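Putative secreted protein (Streptomyces coelicolor A3, PDB 2QF9) is of unknown function but is probably secreted and belongs to the DUF305 family, which is grouped with the ferritin-like proteins. Local coordinates at residues A10-D15 and G141-L146; M75-M80 and V135-V140; H129-C134 and R145-M150. All coordinates share one frame; numbering follows the deposited sequence. Where two conformers were deposited one is given.

Interaction 1: A10-D15 and G141-L146; sequences AGFARD and GVEKRL
Phe12 lays the edge of its ring against the carboxylate of Glu143, with Glu143 OE2 lying in the ring plane 3.4 Å from Phe12 CD2. The ring and carboxylate planes are 39° apart, and the two side chains pass one another from facing helices, one from helix 8-31 and the other from helix 141-167. Glu143 spans the gap because its CG stands anti to the backbone N (chi1 -167°) and the chain stays extended beyond it; the nearest CA atoms, those of Ala13 and Glu143, are still 8.3 Å apart. Glu143 OE2 also lies 3.5 Å from Ala13 N, though not as a hydrogen bond, and 3.9 Å from Ala13 CB. An acidic oxygen beside the hydrogen-bearing rim of an aromatic ring is electrostatically reasonable, since that rim is weakly positive. The other oxygen, OE1, lies close to the like-charged Asp9, which is also hydrogen-bonded to Val140 N and Thr139 OG1. Trp60 and Trp64 also touch Glu143, while Met57, Cys134 and Met150 pack around Phe12. With all three touching residues buried, the contact joins the first and last long helices near one end of a four-helix bundle of up-down-down-up topology, as in the ferritin-like clan.

Interaction 2: M75-M80 and V135-V140; sequences MTWMGM and VERCTV
Met75 O takes two backbone donors, Met78 N at 2.9 Å and Met80 N at 3.1 Å, which reach it from opposite faces of the carbonyl plane. Over this turn lies the side chain of Arg137, from the last turn of helix 109-137. Its chi1 of -64° sets CG anti to the carbonyl carbon, and the chain then runs extended as far as NE. Arg137 CD comes to 3.5 Å from Trp77 O and, more loosely, to 4.2 Å from Trp77 CE3. The bond from Met80 N, that of 2.8 Å from Gly79 N to Thr76 O, and the positive phi of Gly79 (72°) make a Schellman motif, which ends the 3-10 segment 76-78 with Gly79 at C'. Further out, the guanidinium lays one face over Met78 CA, and Arg137 NH2 stands 3.6 Å from Met78 O without forming a hydrogen bond. The carbonyls of Trp77 and Met78 may nonetheless attract the positive charge, although solvent at this exposed arginine would weaken the effect. The loop between helices 37-63 and 98-106 is thus set against the end of a bundle helix, just before Cys138, whose disulfide to Cys134 ties that last turn to the link into helix 141-167. Within the turn, Met78 CG sits 3.4 Å above the plane of the Trp77 ring, toward its rim, while Trp77 NE1 is hydrogen-bonded to Asp15 OD2 of helix 8-31.

Interaction 3: H129-C134 and R145-M150; sequences HMAKGC and RLARGM
A helical hairpin brings the last two long helices of the bundle, 109-137 and 141-167, together through small side chains. Measured on the short segments, the axes approach to 8.2 Å and their directions differ by 148°, so the pair is antiparallel but clearly splayed. The tightest backbone approach is at Ala131 and Ala147, whose CA atoms are only 4.8 Å apart. Each methyl reaches the other's main chain: Ala131 CB meets Ala147 O at 3.5 Å, and Ala147 CB meets Ala131 O at 3.6 Å. Ala131 CB and Ala147 CB themselves lie 4.3 Å apart. To one side of this pair, Ala131 CB also packs on CB of the selenomethionine Met150. To the other, Cys134 SG rests 3.7 Å from Ala147 CB; its position anti to the backbone N (chi1 179°) carries the sulfur toward Ala147 of helix 141-167. Met130 touches Met16 of helix 8-31, and Met150 touches Gln53 of helix 37-63, so the other two long helices border the same region. The contact is buried and apolar in its side chains, which implies that close van der Waals fit and exclusion of water hold the segments together, with the disulfide to Cys138, in the short link between the helices, adding a covalent restraint.

Overall arrangement
The three contacts cluster near one end of the helical bundle. Interactions 1 and 3 have centres about 8 Å apart, 1 and 2 about 9 Å, and 2 and 3 about 10 Å. Helix 141-167 serves interactions 1 and 3, and helix 109-137 serves 2 and 3. Along the chain, both segments of interaction 2 fall between those of interaction 1, whereas those of 2 and 3 come in interleaved order. Phe12 bridges 1 and 3 by packing Phe12 CE1 3.7 Å from Ala131 CA, and Asp15 OD2 accepts a hydrogen bond from Met75 N across 1 and 2. Early, middle and late parts of the sequence therefore converge on one bundle end.

Interaction 1: A10-D15 and G141-L146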
loop_
_atom_site.group_PDB
_atom_site.type_symbol
_atom_site.label_atom_id
_atom_site.label_comp_id
_atom_site.label_asym_id
_atom_site.label_seq_id
_atom_site.Cartn_x
_atom_site.Cartn_y
_atom_site.Cartn_z
ATOM N N ALA A 10 20.364 4.040 -0.185
ATOM C CA ALA A 10 19.467 5.068 -0.713
ATOM C C ALA A 10 18.980 4.713 -2.114
ATOM O O ALA A 10 17.800 4.851 -2.414
ATOM C CB ALA A 10 20.130 6.448 -0.705
ATOM N N GLY A 11 19.901 4.285 -2.973
ATOM C CA GLY A 11 19.565 3.997 -4.375
ATOM C C GLY A 11 18.580 2.851 -4.489
ATOM O O GLY A 11 17.627 2.928 -5.266
ATOM N N PHE A 12 18.796 1.792 -3.716
ATOM C CA PHE A 12 17.867 0.662 -3.744
ATOM C C PHE A 12 16.485 1.093 -3.262
ATOM O O PHE A 12 15.484 0.760 -3.893
ATOM C CB PHE A 12 18.383 -0.541 -2.948
ATOM C CG PHE A 12 17.414 -1.695 -2.905
ATOM C CD1 PHE A 12 17.278 -2.557 -4.002
ATOM C CD2 PHE A 12 16.619 -1.897 -1.769
ATOM C CE1 PHE A 12 16.376 -3.636 -3.941
ATOM C CE2 PHE A 12 15.710 -2.956 -1.692
ATOM C CZ PHE A 12 15.585 -3.836 -2.785
ATOM N N ALA A 13 16.436 1.853 -2.164
ATOM C CA ALA A 13 15.159 2.378 -1.655
ATOM C C ALA A 13 14.415 3.211 -2.701
ATOM O O ALA A 13 13.200 3.023 -2.889
ATOM C CB ALA A 13 15.360 3.177 -0.360
ATOM N N ARG A 14 15.125 4.103 -3.401
ATOM C CA ARG A 14 14.515 4.929 -4.455
ATOM C C ARG A 14 14.007 4.073 -5.617
ATOM O O ARG A 14 12.831 4.173 -6.038
ATOM C CB ARG A 14 15.519 5.960 -4.991
ATOM C CG ARG A 14 15.742 7.149 -4.085
ATOM C CD ARG A 14 16.696 8.158 -4.712
ATOM N NE ARG A 14 17.003 9.224 -3.763
ATOM C CZ ARG A 14 18.168 9.398 -3.137
ATOM N NH1 ARG A 14 18.300 10.399 -2.280
ATOM N NH2 ARG A 14 19.198 8.598 -3.377
ATOM N N ASP A 15 14.896 3.225 -6.130
ATOM C CA ASP A 15 14.642 2.451 -7.348
ATOM C C ASP A 15 13.598 1.376 -7.104
ATOM O O ASP A 15 12.647 1.235 -7.883
ATOM C CB ASP A 15 15.938 1.816 -7.860
ATOM C CG ASP A 15 16.929 2.844 -8.439
ATOM O OD1 ASP A 15 16.594 4.035 -8.591
ATOM O OD2 ASP A 15 18.045 2.416 -8.775
ATOM N N GLY A 141 20.907 -3.025 7.968
ATOM C CA GLY A 141 20.491 -4.394 8.256
ATOM C C GLY A 141 19.057 -4.689 7.853
ATOM O O GLY A 141 18.795 -5.684 7.176
ATOM N N VAL A 142 18.122 -3.818 8.256
ATOM C CA VAL A 142 16.709 -4.058 7.971
ATOM C C VAL A 142 16.433 -4.038 6.453
ATOM O O VAL A 142 15.583 -4.783 5.964
ATOM C CB VAL A 142 15.788 -3.074 8.755
ATOM C CG1 VAL A 142 16.055 -1.617 8.370
ATOM C CG2 VAL A 142 14.340 -3.436 8.594
ATOM N N GLU A 143 17.169 -3.194 5.739
ATOM C CA GLU A 143 17.057 -3.082 4.276
ATOM C C GLU A 143 17.634 -4.299 3.549
ATOM O O GLU A 143 17.020 -4.801 2.597
ATOM C CB GLU A 143 17.713 -1.799 3.777
ATOM C CG GLU A 143 17.354 -1.486 2.334
ATOM C CD GLU A 143 17.833 -0.124 1.870
ATOM O OE1 GLU A 143 18.372 0.644 2.695
ATOM O OE2 GLU A 143 17.655 0.175 0.673
ATOM N N LYS A 144 18.811 -4.757 3.990
ATOM C CA LYS A 144 19.410 -6.005 3.486
ATOM C C LYS A 144 18.456 -7.194 3.669
ATOM O O LYS A 144 18.247 -7.988 2.741
ATOM C CB LYS A 144 20.742 -6.290 4.193
ATOM C CG LYS A 144 21.879 -5.387 3.748
ATOM C CD LYS A 144 23.159 -5.682 4.529
ATOM C CE LYS A 144 23.920 -6.894 3.984
ATOM N NZ LYS A 144 24.968 -7.363 4.972
ATOM N N ARG A 145 17.870 -7.309 4.860
ATOM C CA ARG A 145 16.971 -8.408 5.165
ATOM C C ARG A 145 15.704 -8.325 4.336
ATOM O O ARG A 145 15.186 -9.355 3.890
ATOM C CB ARG A 145 16.642 -8.455 6.651
ATOM C CG ARG A 145 17.864 -8.806 7.499
ATOM C CD ARG A 145 17.499 -9.222 8.913
ATOM N NE ARG A 145 16.726 -8.198 9.610
ATOM C CZ ARG A 145 17.249 -7.214 10.343
ATOM N NH1 ARG A 145 18.567 -7.099 10.492
ATOM N NH2 ARG A 145 16.440 -6.345 10.936
ATOM N N LEU A 146 15.219 -7.098 4.126
ATOM C CA LEU A 146 14.046 -6.893 3.285
ATOM C C LEU A 146 14.320 -7.377 1.872
ATOM O O LEU A 146 13.500 -8.110 1.291
ATOM C CB LEU A 146 13.594 -5.422 3.271
ATOM C CG LEU A 146 12.153 -5.214 2.719
ATOM C CD1 LEU A 146 11.080 -5.757 3.664
ATOM C CD2 LEU A 146 11.903 -3.735 2.483
#

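Interaction 2: M75-M80 and V135-V140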
loop_
_atom_site.group_PDB
_atom_site.type_symbol
_atom_site.label_atom_id
_atom_site.label_comp_id
_atom_site.label_asym_id
_atom_site.label_seq_id
_atom_site.Cartn_x
_atom_site.Cartn_y
_atom_site.Cartn_z
HETATM N N MSE A 75 19.690 2.583 -11.011
HETATM C CA MSE A 75 20.663 1.484 -11.005
HETATM C C MSE A 75 22.112 1.974 -10.982
HETATM O O MSE A 75 23.039 1.170 -11.050
HETATM C CB MSE A 75 20.419 0.529 -12.187
HETATM C CG MSE A 75 18.967 0.043 -12.256
HETATM SE SE MSE A 75 18.594 -1.041 -10.680
HETATM C CE MSE A 75 19.396 -2.676 -11.389
ATOM N N THR A 76 22.310 3.291 -10.875
ATOM C CA THR A 76 23.685 3.834 -10.765
ATOM C C THR A 76 24.410 3.205 -9.569
ATOM O O THR A 76 25.597 2.874 -9.651
ATOM C CB THR A 76 23.695 5.377 -10.695
ATOM O OG1 THR A 76 23.180 5.904 -11.925
ATOM C CG2 THR A 76 25.121 5.924 -10.494
ATOM N N TRP A 77 23.670 3.001 -8.476
ATOM C CA TRP A 77 24.191 2.406 -7.237
ATOM C C TRP A 77 24.667 0.955 -7.423
ATOM O O TRP A 77 25.421 0.430 -6.597
ATOM C CB TRP A 77 23.132 2.505 -6.117
ATOM C CG TRP A 77 21.888 1.694 -6.424
ATOM C CD1 TRP A 77 20.791 2.108 -7.134
ATOM C CD2 TRP A 77 21.641 0.320 -6.065
ATOM N NE1 TRP A 77 19.867 1.083 -7.221
ATOM C CE2 TRP A 77 20.364 -0.024 -6.579
ATOM C CE3 TRP A 77 22.366 -0.648 -5.344
ATOM C CZ2 TRP A 77 19.798 -1.303 -6.405
ATOM C CZ3 TRP A 77 21.803 -1.931 -5.167
ATOM C CH2 TRP A 77 20.521 -2.235 -5.691
HETATM N N MSE A 78 24.206 0.312 -8.496
HETATM C CA MSE A 78 24.694 -1.008 -8.892
HETATM C C MSE A 78 25.777 -0.965 -9.980
HETATM O O MSE A 78 26.213 -2.012 -10.460
HETATM C CB MSE A 78 23.532 -1.886 -9.358
HETATM C CG MSE A 78 22.964 -2.716 -8.247
HETATM SE SE MSE A 78 21.460 -3.782 -8.871
HETATM C CE MSE A 78 22.404 -5.355 -9.487
ATOM N N GLY A 79 26.187 0.244 -10.365
ATOM C CA GLY A 79 27.170 0.458 -11.444
ATOM C C GLY A 79 26.597 0.173 -12.821
ATOM O O GLY A 79 27.334 -0.198 -13.750
HETATM N N MSE A 80 25.283 0.356 -12.949
HETATM C CA MSE A 80 24.555 0.035 -14.178
HETATM C C MSE A 80 23.682 1.185 -14.691
HETATM O O MSE A 80 22.806 0.975 -15.535
HETATM C CB MSE A 80 23.714 -1.237 -13.988
HETATM C CG MSE A 80 24.534 -2.515 -13.926
HETATM SE SE MSE A 80 25.605 -2.781 -15.568
HETATM C CE MSE A 80 24.196 -3.426 -16.796
ATOM N N VAL A 135 21.338 -7.096 -1.518
ATOM C CA VAL A 135 21.898 -8.109 -0.613
ATOM C C VAL A 135 23.448 -7.997 -0.636
ATOM O O VAL A 135 24.108 -8.080 0.411
ATOM C CB VAL A 135 21.375 -9.561 -0.912
ATOM C CG1 VAL A 135 22.093 -10.603 -0.039
ATOM C CG2 VAL A 135 19.882 -9.654 -0.657
ATOM N N GLU A 136 24.003 -7.766 -1.819
ATOM C CA GLU A 136 25.450 -7.566 -1.977
ATOM C C GLU A 136 25.972 -6.228 -1.441
ATOM O O GLU A 136 27.023 -6.195 -0.793
ATOM C CB GLU A 136 25.838 -7.713 -3.447
ATOM C CG GLU A 136 27.324 -7.493 -3.750
ATOM C CD GLU A 136 27.609 -7.550 -5.235
ATOM O OE1 GLU A 136 26.983 -8.388 -5.925
ATOM O OE2 GLU A 136 28.459 -6.760 -5.712
ATOM N N ARG A 137 25.249 -5.131 -1.702
ATOM C CA ARG A 137 25.817 -3.785 -1.563
ATOM C C ARG A 137 25.257 -2.945 -0.399
ATOM O O ARG A 137 25.949 -2.057 0.119
ATOM C CB ARG A 137 25.643 -2.993 -2.862
ATOM C CG ARG A 137 26.382 -3.545 -4.082
ATOM C CD ARG A 137 26.051 -2.717 -5.305
ATOM N NE ARG A 137 26.794 -3.150 -6.490
ATOM C CZ ARG A 137 27.939 -2.602 -6.898
ATOM N NH1 ARG A 137 28.486 -1.603 -6.217
ATOM N NH2 ARG A 137 28.551 -3.061 -7.988
ATOM N N CYS A 138 23.997 -3.180 -0.024
ATOM C CA CYS A 138 23.393 -2.455 1.096
ATOM C C CYS A 138 24.142 -2.693 2.407
ATOM O O CYS A 138 24.744 -3.767 2.620
ATOM C CB CYS A 138 21.924 -2.839 1.271
ATOM S SG CYS A 138 20.870 -2.196 -0.078
ATOM N N THR A 139 24.075 -1.688 3.276
ATOM C CA THR A 139 24.736 -1.726 4.586
ATOM C C THR A 139 23.753 -1.685 5.773
ATOM O O THR A 139 24.105 -2.061 6.897
ATOM C CB THR A 139 25.784 -0.578 4.726
ATOM O OG1 THR A 139 25.116 0.683 4.841
ATOM C CG2 THR A 139 26.723 -0.530 3.529
ATOM N N VAL A 140 22.528 -1.218 5.529
ATOM C CA VAL A 140 21.509 -1.138 6.569
ATOM C C VAL A 140 20.823 -2.498 6.752
ATOM O O VAL A 140 20.245 -3.055 5.806
ATOM C CB VAL A 140 20.452 -0.029 6.258
ATOM C CG1 VAL A 140 19.330 -0.067 7.270
ATOM C CG2 VAL A 140 21.102 1.353 6.222
#

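Interaction 3: H129-C134 and R145-M150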
loop_
_atom_site.group_PDB
_atom_site.type_symbol
_atom_site.label_atom_id
_atom_site.label_comp_id
_atom_site.label_asym_id
_atom_site.label_seq_id
_atom_site.Cartn_x
_atom_site.Cartn_y
_atom_site.Cartn_z
ATOM N N HIS A 129 16.813 -9.495 -9.455
ATOM C CA HIS A 129 18.112 -8.958 -9.849
ATOM C C HIS A 129 18.514 -7.742 -8.992
ATOM O O HIS A 129 19.619 -7.680 -8.454
ATOM C CB HIS A 129 18.087 -8.593 -11.326
ATOM C CG HIS A 129 19.366 -8.003 -11.817
ATOM N ND1 HIS A 129 20.503 -8.757 -12.013
ATOM C CD2 HIS A 129 19.696 -6.732 -12.137
ATOM C CE1 HIS A 129 21.477 -7.973 -12.444
ATOM N NE2 HIS A 129 21.013 -6.740 -12.529
HETATM N N MSE A 130 17.590 -6.797 -8.852
HETATM C CA MSE A 130 17.814 -5.606 -8.043
HETATM C C MSE A 130 17.966 -5.921 -6.553
HETATM O O MSE A 130 18.853 -5.361 -5.886
HETATM C CB MSE A 130 16.667 -4.615 -8.249
HETATM C CG MSE A 130 16.531 -4.128 -9.661
HETATM SE SE MSE A 130 14.787 -3.262 -9.936
HETATM C CE MSE A 130 14.947 -1.751 -8.696
ATOM N N ALA A 131 17.114 -6.805 -6.033
ATOM C CA ALA A 131 17.172 -7.182 -4.613
ATOM C C ALA A 131 18.514 -7.866 -4.289
ATOM O O ALA A 131 19.142 -7.597 -3.244
ATOM C CB ALA A 131 16.033 -8.090 -4.264
ATOM N N LYS A 132 18.949 -8.735 -5.201
ATOM C CA LYS A 132 20.259 -9.377 -5.095
ATOM C C LYS A 132 21.364 -8.335 -5.012
ATOM O O LYS A 132 22.330 -8.518 -4.246
ATOM C CB LYS A 132 20.494 -10.346 -6.262
ATOM C CG LYS A 132 19.790 -11.673 -6.107
ATOM C CD LYS A 132 20.067 -12.566 -7.321
ATOM C CE LYS A 132 19.429 -13.939 -7.182
ATOM N NZ LYS A 132 19.604 -14.720 -8.471
ATOM N N GLY A 133 21.220 -7.246 -5.776
ATOM C CA GLY A 133 22.178 -6.139 -5.753
ATOM C C GLY A 133 22.262 -5.506 -4.368
ATOM O O GLY A 133 23.351 -5.184 -3.884
ATOM N N CYS A 134 21.110 -5.313 -3.730
ATOM C CA CYS A 134 21.074 -4.788 -2.364
ATOM C C CYS A 134 21.630 -5.804 -1.345
ATOM O O CYS A 134 22.341 -5.420 -0.419
ATOM C CB CYS A 134 19.659 -4.324 -1.996
ATOM S SG CYS A 134 19.441 -3.668 -0.303
ATOM N N ARG A 145 17.870 -7.309 4.860
ATOM C CA ARG A 145 16.971 -8.408 5.165
ATOM C C ARG A 145 15.704 -8.325 4.336
ATOM O O ARG A 145 15.186 -9.355 3.890
ATOM C CB ARG A 145 16.642 -8.455 6.651
ATOM C CG ARG A 145 17.864 -8.806 7.499
ATOM C CD ARG A 145 17.499 -9.222 8.913
ATOM N NE ARG A 145 16.726 -8.198 9.610
ATOM C CZ ARG A 145 17.249 -7.214 10.343
ATOM N NH1 ARG A 145 18.567 -7.099 10.492
ATOM N NH2 ARG A 145 16.440 -6.345 10.936
ATOM N N LEU A 146 15.219 -7.098 4.126
ATOM C CA LEU A 146 14.046 -6.893 3.285
ATOM C C LEU A 146 14.320 -7.377 1.872
ATOM O O LEU A 146 13.500 -8.110 1.291
ATOM C CB LEU A 146 13.594 -5.422 3.271
ATOM C CG LEU A 146 12.153 -5.214 2.719
ATOM C CD1 LEU A 146 11.080 -5.757 3.664
ATOM C CD2 LEU A 146 11.903 -3.735 2.483
ATOM N N ALA A 147 15.476 -6.981 1.341
ATOM C CA ALA A 147 15.914 -7.381 -0.001
ATOM C C ALA A 147 16.026 -8.917 -0.119
ATOM O O ALA A 147 15.544 -9.514 -1.082
ATOM C CB ALA A 147 17.238 -6.690 -0.346
ATOM N N ARG A 148 16.642 -9.547 0.881
ATOM C CA ARG A 148 16.794 -11.010 0.914
ATOM C C ARG A 148 15.424 -11.718 0.898
ATOM O O ARG A 148 15.262 -12.779 0.278
ATOM C CB ARG A 148 17.624 -11.405 2.144
ATOM C CG ARG A 148 18.370 -12.739 2.056
ATOM C CD ARG A 148 19.797 -12.612 2.629
ATOM N NE ARG A 148 19.882 -11.689 3.767
ATOM C CZ ARG A 148 20.972 -11.007 4.111
ATOM N NH1 ARG A 148 22.090 -11.128 3.407
ATOM N NH2 ARG A 148 20.939 -10.197 5.161
ATOM N N GLY A 149 14.441 -11.114 1.565
ATOM C CA GLY A 149 13.071 -11.644 1.615
ATOM C C GLY A 149 12.359 -11.496 0.286
ATOM O O GLY A 149 11.577 -12.371 -0.102
HETATM N N MSE A 150 12.654 -10.402 -0.418
HETATM C CA MSE A 150 12.123 -10.190 -1.768
HETATM C C MSE A 150 12.643 -11.223 -2.751
HETATM O O MSE A 150 11.881 -11.696 -3.575
HETATM C CB MSE A 150 12.439 -8.795 -2.292
HETATM C CG MSE A 150 11.816 -7.680 -1.476
HETATM SE SE MSE A 150 12.224 -6.019 -2.414
HETATM C CE MSE A 150 11.883 -4.740 -0.988
#